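Long-range contacts in histone-lysine N-methyltransferase SETMAR (Homo sapiens, PDB 3BO5), which methylates histone H3 on a lysine with S-adenosyl-L-methionine and, as a fusion with a DNA-binding mariner transposase, plays a role in DNA double-strand break repair: residues A[176-181]-A[264-269]; A[246-251]-A[284-289]; A[158-163]-A[196-201]. The protein carries 2 engineered substitutions. All blocks are in the same frame, centred on the assembly; numbering follows the deposited sequence.

Contact 1. Residues A[176-181]-A[264-269]. With SAH (S-adenosyl-L-homocysteine), chain F.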
loop_
_atom_site.group_PDB
_atom_site.type_symbol
_atom_site.label_atom_id
_atom_site.label_comp_id
_atom_site.label_asym_id
_atom_site.label_seq_id
_atom_site.Cartn_x
_atom_site.Cartn_y
_atom_site.Cartn_z
ATOM N N ASP A 176 -12.563 -10.821 -13.780
ATOM C CA ASP A 176 -12.005 -10.742 -12.416
ATOM C C ASP A 176 -11.154 -9.465 -12.246
ATOM O O ASP A 176 -10.326 -9.144 -13.124
ATOM C CB ASP A 176 -11.122 -11.962 -12.095
ATOM C CG ASP A 176 -11.925 -13.254 -11.882
ATOM O OD1 ASP A 176 -13.169 -13.187 -11.812
ATOM O OD2 ASP A 176 -11.300 -14.332 -11.775
ATOM N N SER A 177 -11.372 -8.734 -11.148
ATOM C CA SER A 177 -10.400 -7.695 -10.738
ATOM C C SER A 177 -9.198 -8.511 -10.232
ATOM O O SER A 177 -9.376 -9.598 -9.635
ATOM C CB SER A 177 -10.984 -6.786 -9.642
ATOM O OG SER A 177 -12.148 -6.077 -10.109
ATOM N N ASN A 178 -7.986 -8.053 -10.545
ATOM C CA ASN A 178 -6.724 -8.780 -10.201
ATOM C C ASN A 178 -6.085 -7.966 -9.091
ATOM O O ASN A 178 -5.922 -6.746 -9.299
ATOM C CB ASN A 178 -5.808 -8.710 -11.410
ATOM C CG ASN A 178 -6.402 -9.423 -12.617
ATOM O OD1 ASN A 178 -6.930 -8.783 -13.559
ATOM N ND2 ASN A 178 -6.387 -10.718 -12.565
ATOM N N TYR A 179 -5.746 -8.596 -7.950
ATOM C CA TYR A 179 -5.204 -7.783 -6.835
ATOM C C TYR A 179 -3.854 -8.184 -6.312
ATOM O O TYR A 179 -3.283 -7.477 -5.476
ATOM C CB TYR A 179 -6.173 -7.870 -5.613
ATOM C CG TYR A 179 -7.584 -7.409 -5.809
ATOM C CD1 TYR A 179 -8.554 -8.307 -6.203
ATOM C CD2 TYR A 179 -7.943 -6.095 -5.587
ATOM C CE1 TYR A 179 -9.868 -7.866 -6.426
ATOM C CE2 TYR A 179 -9.197 -5.633 -5.751
ATOM C CZ TYR A 179 -10.204 -6.534 -6.167
ATOM O OH TYR A 179 -11.502 -6.159 -6.406
ATOM N N ILE A 180 -3.303 -9.341 -6.736
ATOM C CA ILE A 180 -2.051 -9.751 -6.148
ATOM C C ILE A 180 -0.942 -8.823 -6.590
ATOM O O ILE A 180 -0.886 -8.438 -7.778
ATOM C CB ILE A 180 -1.700 -11.201 -6.582
ATOM C CG1 ILE A 180 -2.860 -12.114 -6.168
ATOM C CG2 ILE A 180 -0.406 -11.649 -5.916
ATOM C CD1 ILE A 180 -2.535 -13.587 -6.455
ATOM N N ILE A 181 -0.040 -8.480 -5.677
ATOM C CA ILE A 181 1.114 -7.681 -6.051
ATOM C C ILE A 181 2.373 -8.414 -5.591
ATOM O O ILE A 181 2.397 -9.103 -4.530
ATOM C CB ILE A 181 1.074 -6.233 -5.384
ATOM C CG1 ILE A 181 2.126 -5.353 -6.002
ATOM C CG2 ILE A 181 1.204 -6.326 -3.849
ATOM C CD1 ILE A 181 1.981 -3.842 -5.566
ATOM N N ARG A 264 1.949 -5.495 -10.023
ATOM C CA ARG A 264 0.666 -6.183 -9.926
ATOM C C ARG A 264 0.600 -7.337 -10.917
ATOM O O ARG A 264 1.073 -7.231 -12.047
ATOM C CB ARG A 264 -0.492 -5.217 -10.175
ATOM C CG ARG A 264 -0.657 -4.292 -9.013
ATOM C CD ARG A 264 -1.546 -4.895 -7.930
ATOM N NE ARG A 264 -2.942 -5.052 -8.251
ATOM C CZ ARG A 264 -3.900 -4.163 -7.913
ATOM N NH1 ARG A 264 -3.559 -3.095 -7.187
ATOM N NH2 ARG A 264 -5.162 -4.379 -8.244
ATOM N N LEU A 265 -0.004 -8.448 -10.512
ATOM C CA LEU A 265 0.050 -9.645 -11.385
ATOM C C LEU A 265 -1.332 -9.931 -11.947
ATOM O O LEU A 265 -2.353 -9.620 -11.312
ATOM C CB LEU A 265 0.466 -10.850 -10.540
ATOM C CG LEU A 265 1.799 -10.681 -9.779
ATOM C CD1 LEU A 265 2.036 -11.987 -8.979
ATOM C CD2 LEU A 265 2.953 -10.298 -10.639
ATOM N N ASP A 266 -1.365 -10.552 -13.132
ATOM C CA ASP A 266 -2.658 -11.054 -13.586
ATOM C C ASP A 266 -2.433 -12.348 -14.355
ATOM O O ASP A 266 -1.308 -12.889 -14.391
ATOM C CB ASP A 266 -3.413 -9.997 -14.377
ATOM C CG ASP A 266 -2.950 -9.862 -15.813
ATOM O OD1 ASP A 266 -1.755 -10.124 -16.070
ATOM O OD2 ASP A 266 -3.810 -9.408 -16.686
ATOM N N HIS A 267 -3.509 -12.851 -14.913
ATOM C CA HIS A 267 -3.393 -14.058 -15.713
ATOM C C HIS A 267 -3.858 -13.748 -17.110
ATOM O O HIS A 267 -4.833 -12.998 -17.326
ATOM C CB HIS A 267 -4.279 -15.146 -15.138
ATOM C CG HIS A 267 -4.216 -16.443 -15.886
ATOM N ND1 HIS A 267 -3.034 -17.121 -16.105
ATOM C CD2 HIS A 267 -5.193 -17.191 -16.454
ATOM C CE1 HIS A 267 -3.283 -18.229 -16.787
ATOM N NE2 HIS A 267 -4.585 -18.303 -16.995
ATOM N N GLY A 268 -3.157 -14.373 -18.030
ATOM C CA GLY A 268 -3.660 -14.485 -19.369
ATOM C C GLY A 268 -3.004 -13.445 -20.223
ATOM O O GLY A 268 -2.436 -12.442 -19.742
ATOM N N LYS A 269 -3.088 -13.695 -21.519
ATOM C CA LYS A 269 -2.223 -13.001 -22.393
ATOM C C LYS A 269 -2.827 -11.695 -22.910
ATOM O O LYS A 269 -2.059 -10.814 -23.265
ATOM C CB LYS A 269 -1.786 -13.920 -23.523
ATOM C CG LYS A 269 -1.100 -15.203 -22.974
ATOM C CD LYS A 269 0.312 -14.904 -22.419
ATOM C CE LYS A 269 1.039 -16.193 -21.943
ATOM N NZ LYS A 269 2.358 -15.851 -21.298
HETATM N N SAH F . -11.662 -1.482 -9.762
HETATM C CA SAH F . -11.353 -2.522 -8.729
HETATM C CB SAH F . -10.317 -2.028 -7.690
HETATM C CG SAH F . -8.905 -2.137 -8.292
HETATM S SD SAH F . -8.400 -3.867 -8.517
HETATM C C SAH F . -12.678 -2.956 -8.062
HETATM O O SAH F . -13.757 -2.593 -8.520
HETATM O OXT SAH F . -12.599 -3.689 -7.023
HETATM C "C5'" SAH F . -7.809 -3.802 -10.220
HETATM C "C4'" SAH F . -8.909 -3.830 -11.279
HETATM O "O4'" SAH F . -9.546 -2.555 -11.400
HETATM C "C3'" SAH F . -8.395 -4.107 -12.661
HETATM O "O3'" SAH F . -8.259 -5.538 -12.885
HETATM C "C2'" SAH F . -9.426 -3.490 -13.560
HETATM O "O2'" SAH F . -10.661 -4.229 -13.553
HETATM C "C1'" SAH F . -9.739 -2.223 -12.788
HETATM N N9 SAH F . -8.796 -1.124 -13.075
HETATM C C8 SAH F . -7.893 -0.518 -12.206
HETATM N N7 SAH F . -7.307 0.482 -12.835
HETATM C C5 SAH F . -7.818 0.582 -14.080
HETATM C C6 SAH F . -7.501 1.452 -15.145
HETATM N N6 SAH F . -6.649 2.478 -15.099
HETATM N N1 SAH F . -8.205 1.207 -16.320
HETATM C C2 SAH F . -9.118 0.205 -16.424
HETATM N N3 SAH F . -9.477 -0.652 -15.403
HETATM C C4 SAH F . -8.739 -0.452 -14.276
HETATM O O HOH W 1 -2.949 -7.502 -9.481
HETATM O O HOH W 2 -3.798 -10.860 -9.245
#

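Contact 2. Residues A[246-251]-A[284-289]. With SAH (S-adenosyl-L-homocysteine), chain F.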
loop_
_atom_site.group_PDB
_atom_site.type_symbol
_atom_site.label_atom_id
_atom_site.label_comp_id
_atom_site.label_asym_id
_atom_site.label_seq_id
_atom_site.Cartn_x
_atom_site.Cartn_y
_atom_site.Cartn_z
ATOM N N SER A 246 -4.633 6.779 -6.896
ATOM C CA SER A 246 -4.156 5.740 -7.844
ATOM C C SER A 246 -2.719 5.465 -7.621
ATOM O O SER A 246 -1.959 6.321 -7.116
ATOM C CB SER A 246 -4.365 6.251 -9.236
ATOM O OG SER A 246 -3.640 7.463 -9.474
ATOM N N TYR A 247 -2.261 4.277 -8.028
ATOM C CA TYR A 247 -0.814 4.085 -8.075
ATOM C C TYR A 247 -0.495 3.312 -9.361
ATOM O O TYR A 247 -1.416 2.907 -10.079
ATOM C CB TYR A 247 -0.247 3.294 -6.894
ATOM C CG TYR A 247 -0.629 1.838 -6.653
ATOM C CD1 TYR A 247 0.183 0.797 -7.098
ATOM C CD2 TYR A 247 -1.773 1.508 -5.845
ATOM C CE1 TYR A 247 -0.096 -0.518 -6.749
ATOM C CE2 TYR A 247 -2.049 0.178 -5.501
ATOM C CZ TYR A 247 -1.215 -0.807 -5.978
ATOM O OH TYR A 247 -1.355 -2.138 -5.634
ATOM N N ASP A 248 0.805 3.257 -9.646
ATOM C CA ASP A 248 1.205 2.624 -10.896
ATOM C C ASP A 248 1.356 1.138 -10.709
ATOM O O ASP A 248 2.221 0.704 -9.948
ATOM C CB ASP A 248 2.524 3.242 -11.320
ATOM C CG ASP A 248 3.172 2.574 -12.551
ATOM O OD1 ASP A 248 2.595 1.668 -13.200
ATOM O OD2 ASP A 248 4.296 3.108 -12.859
ATOM N N TYR A 249 0.473 0.361 -11.366
ATOM C CA TYR A 249 0.502 -1.087 -11.147
ATOM C C TYR A 249 1.836 -1.718 -11.619
ATOM O O TYR A 249 2.101 -2.853 -11.220
ATOM C CB TYR A 249 -0.643 -1.765 -11.900
ATOM C CG TYR A 249 -1.993 -1.631 -11.251
ATOM C CD1 TYR A 249 -2.209 -0.748 -10.180
ATOM C CD2 TYR A 249 -3.069 -2.407 -11.703
ATOM C CE1 TYR A 249 -3.497 -0.619 -9.620
ATOM C CE2 TYR A 249 -4.326 -2.317 -11.135
ATOM C CZ TYR A 249 -4.525 -1.402 -10.084
ATOM O OH TYR A 249 -5.779 -1.341 -9.578
ATOM N N SER A 250 2.621 -1.039 -12.489
ATOM C CA SER A 250 3.940 -1.568 -12.853
ATOM C C SER A 250 5.010 -1.235 -11.870
ATOM O O SER A 250 6.136 -1.757 -11.958
ATOM C CB SER A 250 4.370 -1.016 -14.229
ATOM O OG SER A 250 4.742 0.330 -14.081
ATOM N N GLY A 251 4.672 -0.315 -10.939
ATOM C CA GLY A 251 5.609 0.110 -9.925
ATOM C C GLY A 251 6.716 0.998 -10.451
ATOM O O GLY A 251 7.627 1.356 -9.671
ATOM N N PHE A 284 -2.633 0.501 -21.858
ATOM C CA PHE A 284 -2.781 -0.826 -21.269
ATOM C C PHE A 284 -2.437 -0.836 -19.794
ATOM O O PHE A 284 -1.530 -0.121 -19.321
ATOM C CB PHE A 284 -2.182 -2.005 -22.075
ATOM C CG PHE A 284 -1.024 -2.811 -21.342
ATOM C CD1 PHE A 284 0.195 -2.251 -21.074
ATOM C CD2 PHE A 284 -1.196 -4.153 -21.014
ATOM C CE1 PHE A 284 1.224 -2.974 -20.444
ATOM C CE2 PHE A 284 -0.188 -4.892 -20.369
ATOM C CZ PHE A 284 1.025 -4.313 -20.105
ATOM N N LEU A 285 -3.173 -1.679 -19.085
ATOM C CA LEU A 285 -2.955 -1.849 -17.690
ATOM C C LEU A 285 -1.739 -2.746 -17.531
ATOM O O LEU A 285 -1.753 -3.911 -18.005
ATOM C CB LEU A 285 -4.260 -2.448 -17.098
ATOM C CG LEU A 285 -4.970 -1.985 -15.889
ATOM C CD1 LEU A 285 -5.077 -0.458 -15.966
ATOM C CD2 LEU A 285 -6.284 -2.718 -15.895
ATOM N N PRO A 286 -0.679 -2.243 -16.909
ATOM C CA PRO A 286 0.614 -2.950 -16.922
ATOM C C PRO A 286 0.772 -4.051 -15.859
ATOM O O PRO A 286 1.699 -3.975 -15.038
ATOM C CB PRO A 286 1.615 -1.841 -16.738
ATOM C CG PRO A 286 0.849 -0.862 -15.723
ATOM C CD PRO A 286 -0.589 -0.932 -16.211
ATOM N N PHE A 287 -0.093 -5.052 -15.931
ATOM C CA PHE A 287 0.119 -6.271 -15.102
ATOM C C PHE A 287 1.279 -7.090 -15.633
ATOM O O PHE A 287 1.565 -7.060 -16.843
ATOM C CB PHE A 287 -1.140 -7.132 -15.141
ATOM C CG PHE A 287 -2.302 -6.560 -14.436
ATOM C CD1 PHE A 287 -2.368 -6.535 -13.030
ATOM C CD2 PHE A 287 -3.409 -6.101 -15.166
ATOM C CE1 PHE A 287 -3.506 -6.013 -12.369
ATOM C CE2 PHE A 287 -4.516 -5.597 -14.539
ATOM C CZ PHE A 287 -4.602 -5.550 -13.121
ATOM N N ASP A 288 1.935 -7.814 -14.719
ATOM C CA ASP A 288 2.797 -8.910 -15.097
ATOM C C ASP A 288 1.918 -10.147 -15.205
ATOM O O ASP A 288 1.337 -10.607 -14.214
ATOM C CB ASP A 288 3.896 -9.100 -14.073
ATOM C CG ASP A 288 4.814 -10.290 -14.418
ATOM O OD1 ASP A 288 4.877 -10.626 -15.620
ATOM O OD2 ASP A 288 5.461 -10.869 -13.506
ATOM N N SER A 289 1.818 -10.686 -16.417
ATOM C CA SER A 289 0.893 -11.770 -16.744
ATOM C C SER A 289 1.525 -13.137 -16.614
ATOM O O SER A 289 2.691 -13.317 -16.978
ATOM C CB SER A 289 0.404 -11.592 -18.172
ATOM O OG SER A 289 -0.186 -10.307 -18.284
HETATM N N SAH F . -11.662 -1.482 -9.762
HETATM C CA SAH F . -11.353 -2.522 -8.729
HETATM C CB SAH F . -10.317 -2.028 -7.690
HETATM C CG SAH F . -8.905 -2.137 -8.292
HETATM S SD SAH F . -8.400 -3.867 -8.517
HETATM C C SAH F . -12.678 -2.956 -8.062
HETATM O O SAH F . -13.757 -2.593 -8.520
HETATM O OXT SAH F . -12.599 -3.689 -7.023
HETATM C "C5'" SAH F . -7.809 -3.802 -10.220
HETATM C "C4'" SAH F . -8.909 -3.830 -11.279
HETATM O "O4'" SAH F . -9.546 -2.555 -11.400
HETATM C "C3'" SAH F . -8.395 -4.107 -12.661
HETATM O "O3'" SAH F . -8.259 -5.538 -12.885
HETATM C "C2'" SAH F . -9.426 -3.490 -13.560
HETATM O "O2'" SAH F . -10.661 -4.229 -13.553
HETATM C "C1'" SAH F . -9.739 -2.223 -12.788
HETATM N N9 SAH F . -8.796 -1.124 -13.075
HETATM C C8 SAH F . -7.893 -0.518 -12.206
HETATM N N7 SAH F . -7.307 0.482 -12.835
HETATM C C5 SAH F . -7.818 0.582 -14.080
HETATM C C6 SAH F . -7.501 1.452 -15.145
HETATM N N6 SAH F . -6.649 2.478 -15.099
HETATM N N1 SAH F . -8.205 1.207 -16.320
HETATM C C2 SAH F . -9.118 0.205 -16.424
HETATM N N3 SAH F . -9.477 -0.652 -15.403
HETATM C C4 SAH F . -8.739 -0.452 -14.276
#

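Contact 3. Residues A[158-163]-A[196-201]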
loop_
_atom_site.group_PDB
_atom_site.type_symbol
_atom_site.label_atom_id
_atom_site.label_comp_id
_atom_site.label_asym_id
_atom_site.label_seq_id
_atom_site.Cartn_x
_atom_site.Cartn_y
_atom_site.Cartn_z
ATOM N N GLU A 158 -3.575 -10.880 2.437
ATOM C CA GLU A 158 -2.854 -12.104 2.768
ATOM C C GLU A 158 -1.461 -12.064 2.185
ATOM O O GLU A 158 -1.282 -11.702 1.001
ATOM C CB GLU A 158 -3.544 -13.291 2.080
ATOM C CG GLU A 158 -4.904 -13.613 2.630
ATOM C CD GLU A 158 -5.509 -14.789 1.922
ATOM O OE1 GLU A 158 -6.257 -14.588 0.974
ATOM O OE2 GLU A 158 -5.123 -15.905 2.308
ATOM N N VAL A 159 -0.509 -12.488 2.989
ATOM C CA VAL A 159 0.892 -12.608 2.531
ATOM C C VAL A 159 1.062 -14.044 2.066
ATOM O O VAL A 159 0.778 -14.978 2.827
ATOM C CB VAL A 159 1.846 -12.301 3.677
ATOM C CG1 VAL A 159 3.292 -12.505 3.285
ATOM C CG2 VAL A 159 1.633 -10.793 4.051
ATOM N N LEU A 160 1.442 -14.228 0.809
ATOM C CA LEU A 160 1.350 -15.558 0.162
ATOM C C LEU A 160 2.741 -15.997 -0.212
ATOM O O LEU A 160 3.671 -15.234 -0.441
ATOM C CB LEU A 160 0.584 -15.446 -1.144
ATOM C CG LEU A 160 -0.849 -14.996 -1.078
ATOM C CD1 LEU A 160 -1.525 -14.998 -2.472
ATOM C CD2 LEU A 160 -1.620 -15.849 -0.104
ATOM N N GLY A 161 2.887 -17.311 -0.335
ATOM C CA GLY A 161 4.065 -17.789 -1.009
ATOM C C GLY A 161 3.921 -17.836 -2.532
ATOM O O GLY A 161 2.810 -17.785 -3.096
ATOM N N PHE A 162 5.086 -18.008 -3.182
ATOM C CA PHE A 162 5.155 -17.955 -4.622
ATOM C C PHE A 162 4.217 -18.986 -5.303
ATOM O O PHE A 162 3.509 -18.661 -6.248
ATOM C CB PHE A 162 6.617 -18.174 -5.036
ATOM C CG PHE A 162 6.892 -17.976 -6.485
ATOM C CD1 PHE A 162 7.794 -16.996 -6.858
ATOM C CD2 PHE A 162 6.398 -18.835 -7.467
ATOM C CE1 PHE A 162 8.093 -16.826 -8.227
ATOM C CE2 PHE A 162 6.689 -18.645 -8.827
ATOM C CZ PHE A 162 7.508 -17.655 -9.205
ATOM N N SER A 163 4.238 -20.232 -4.797
ATOM C CA SER A 163 3.416 -21.277 -5.429
ATOM C C SER A 163 1.951 -21.027 -5.251
ATOM O O SER A 163 1.166 -21.284 -6.189
ATOM C CB SER A 163 3.811 -22.676 -4.999
ATOM O OG SER A 163 5.171 -22.819 -5.248
ATOM N N PHE A 196 4.673 -11.360 -1.553
ATOM C CA PHE A 196 3.440 -11.351 -2.360
ATOM C C PHE A 196 2.329 -11.000 -1.437
ATOM O O PHE A 196 2.137 -11.625 -0.413
ATOM C CB PHE A 196 3.203 -12.739 -3.000
ATOM C CG PHE A 196 4.302 -13.154 -3.874
ATOM C CD1 PHE A 196 4.361 -12.732 -5.191
ATOM C CD2 PHE A 196 5.325 -13.983 -3.382
ATOM C CE1 PHE A 196 5.425 -13.141 -6.003
ATOM C CE2 PHE A 196 6.397 -14.359 -4.179
ATOM C CZ PHE A 196 6.440 -13.931 -5.480
ATOM N N VAL A 197 1.533 -10.007 -1.869
ATOM C CA VAL A 197 0.393 -9.588 -1.031
ATOM C C VAL A 197 -0.873 -9.670 -1.815
ATOM O O VAL A 197 -0.910 -9.211 -2.943
ATOM C CB VAL A 197 0.599 -8.162 -0.625
ATOM C CG1 VAL A 197 -0.576 -7.672 0.149
ATOM C CG2 VAL A 197 1.885 -8.088 0.290
ATOM N N ASP A 198 -1.906 -10.227 -1.222
ATOM C CA ASP A 198 -3.125 -10.476 -1.992
ATOM C C ASP A 198 -4.304 -10.042 -1.149
ATOM O O ASP A 198 -4.715 -10.804 -0.222
ATOM C CB ASP A 198 -3.292 -11.998 -2.317
ATOM C CG ASP A 198 -4.500 -12.241 -3.161
ATOM O OD1 ASP A 198 -5.171 -11.281 -3.534
ATOM O OD2 ASP A 198 -4.811 -13.421 -3.445
ATOM N N PRO A 199 -4.913 -8.869 -1.427
ATOM C CA PRO A 199 -6.073 -8.429 -0.678
ATOM C C PRO A 199 -7.394 -8.824 -1.340
ATOM O O PRO A 199 -8.454 -8.260 -1.032
ATOM C CB PRO A 199 -5.924 -6.878 -0.692
ATOM C CG PRO A 199 -5.386 -6.637 -2.051
ATOM C CD PRO A 199 -4.411 -7.811 -2.320
ATOM N N THR A 200 -7.368 -9.855 -2.216
ATOM C CA THR A 200 -8.574 -10.231 -2.965
ATOM C C THR A 200 -9.698 -10.656 -2.045
ATOM O O THR A 200 -10.837 -10.211 -2.196
ATOM C CB THR A 200 -8.345 -11.416 -3.869
ATOM O OG1 THR A 200 -7.343 -11.040 -4.834
ATOM C CG2 THR A 200 -9.600 -11.800 -4.612
ATOM N N TYR A 201 -9.383 -11.551 -1.106
ATOM C CA TYR A 201 -10.435 -12.075 -0.165
ATOM C C TYR A 201 -10.396 -11.454 1.197
ATOM O O TYR A 201 -11.444 -11.247 1.830
ATOM C CB TYR A 201 -10.198 -13.592 0.017
ATOM C CG TYR A 201 -10.139 -14.296 -1.329
ATOM C CD1 TYR A 201 -11.255 -14.368 -2.128
ATOM C CD2 TYR A 201 -8.918 -14.827 -1.793
ATOM C CE1 TYR A 201 -11.188 -14.995 -3.367
ATOM C CE2 TYR A 201 -8.847 -15.469 -3.008
ATOM C CZ TYR A 201 -10.003 -15.512 -3.809
ATOM O OH TYR A 201 -9.989 -16.101 -5.083
HETATM O O HOH W 3 -6.995 -12.266 0.119
HETATM O O HOH W 4 5.345 -13.365 0.494
#

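Contact 1. Residues A[176-181]-A[264-269]
R264 reaches across to N178 and donates from NH2 to the backbone O of N178, a bond of 2.7 Å with an N-H...O angle of 168°. The bond is well formed at both ends: the acceptor lies 9° out of the guanidinium plane, and the donor lies in the carbonyl plane. The same NH2 has the sulfur SD of S-adenosyl-L-homocysteine 3.3 Å away, also at the guanidinium edge. A bend at chi2 (-87°) sets R264 CD 3.9 Å from I181 CB, and a further bend at chi3 turns NE and the guanidinium toward the N178 carbonyl and the ligand. From Y179 the hydroxyl OH donates to OXT of the ligand at 2.8 Å, while ring atom CE2 lies 3.4 Å from SD. N178 adds a weak bond from its N to the ribose O3'. Its side-chain amide lies against D266 CB, with OD1 bonded outward to K272.

Behind this first shell, L265 N donates to I180 O at 2.9 Å, and I181 pairs with R264 as an antiparallel non-hydrogen-bonded pair. One water accepts from R264 NE and donates to I180 O and L265 O, bridging loop and strand; a second joins I180 N to L265 O. The guanidinium is held further by Y247 OH on NH1 and by a cation-pi contact with Y249.

Bonded to a carbonyl, a water and the hydroxyl of Y247, the guanidinium is probably restrained from rotating, and its positive charge would probably influence the electrostatics around the sulfur, where the cofactor carries its methyl group.

Contact 2. Residues A[246-251]-A[284-289]
The S-adenosyl-L-homocysteine pocket is walled here by two pieces of chain, the turn that follows strand 244-247 and the post-SET tail, which meet through Y249, S250, P286 and F287. The two rings lie side by side and point the same way: Y249 CD2 comes within 3.7 Å of F287 CE1, the centroids are 5.5 Å apart and the planes make 55°, an oblique pair. Both touch the ligand, Y249 with OH 3.3 Å from C5' of the ribose and F287 with CZ near O3'. Y249 OH is itself bonded to the backbone O of L209.

This tyrosine sits in a type I beta turn from D248 to G251, stiffened by an Asx turn. With D248 CG anti to its backbone N (chi1 174°), OD1 reaches forward to accept from S250 N at 2.8 Å and from S250 OG at 2.7 Å, both donors coming from the same face of the carboxylate. The turn presents S250 to P286, whose CG lies 3.7 Å from S250 N and whose CB meets S250 CB. P286 is the centre of an inverse gamma turn, closed by F287 N bonding to L285 O; L285 CD2 packs on the adenine, 3.7 Å from its C4.

Contact 3. Residues A[158-163]-A[196-201]
An antiparallel pairing of neighbouring strands makes this contact: the end of strand 151-160 runs beside the end of strand 193-199 in the larger mixed sheet, their axes 4.7 Å apart and 143° from one N-to-C direction to the other. E158 and D198 form a hydrogen-bonded pair, but its two bonds differ. D198 N meets E158 O at 2.7 Å in the carbonyl plane, whereas E158 N approaches D198 O from 56° above that plane. Next along, V159 and V197 make a non-hydrogen-bonded pair, and L160 N donates to F196 O at 3.0 Å.

On the face carrying E158, L160, F196 and D198, L160 CD1 presses on D198 CB at 3.5 Å. The D198 carboxylate turns forward to T200, where OD1 accepts from T200 N at 2.9 Å, an Asx turn; T200 OG1 adds an unusually short bond to the same oxygen. F196 CZ meets F162 CD1 at 3.6 Å, the ring planes 85° apart.

R168 of helix 162-169 forms salt bridges with both E158 OE1 and D198 OD2, probably easing the nearness of the two acids. That helix, begun at the N-cap G161, also packs V165 on L160 and F196, while strand 181-185 adjoins 193-199 through I181 and V197.

Contact 3 closes along the chain before contact 2 opens, whereas contact 1 interlocks with each, its segments alternating with theirs. Spatially contact 1 lies between the others: its centre is about 9 Å from that of contact 2 and about 12 Å from that of contact 3, while contacts 2 and 3 have centres about 17 Å apart and do not touch. All three reach one mixed sheet. Strand 181-185 joins contact 1 to contact 3, and strands 260-266 and 288-289 join contact 1 to contact 2, helped by a probable hydrogen bond between D266 and S289. Contacts 1 and 2 both touch S-adenosyl-L-homocysteine, so both contribute residues to the cofactor pocket, which the post-SET tail helps to line.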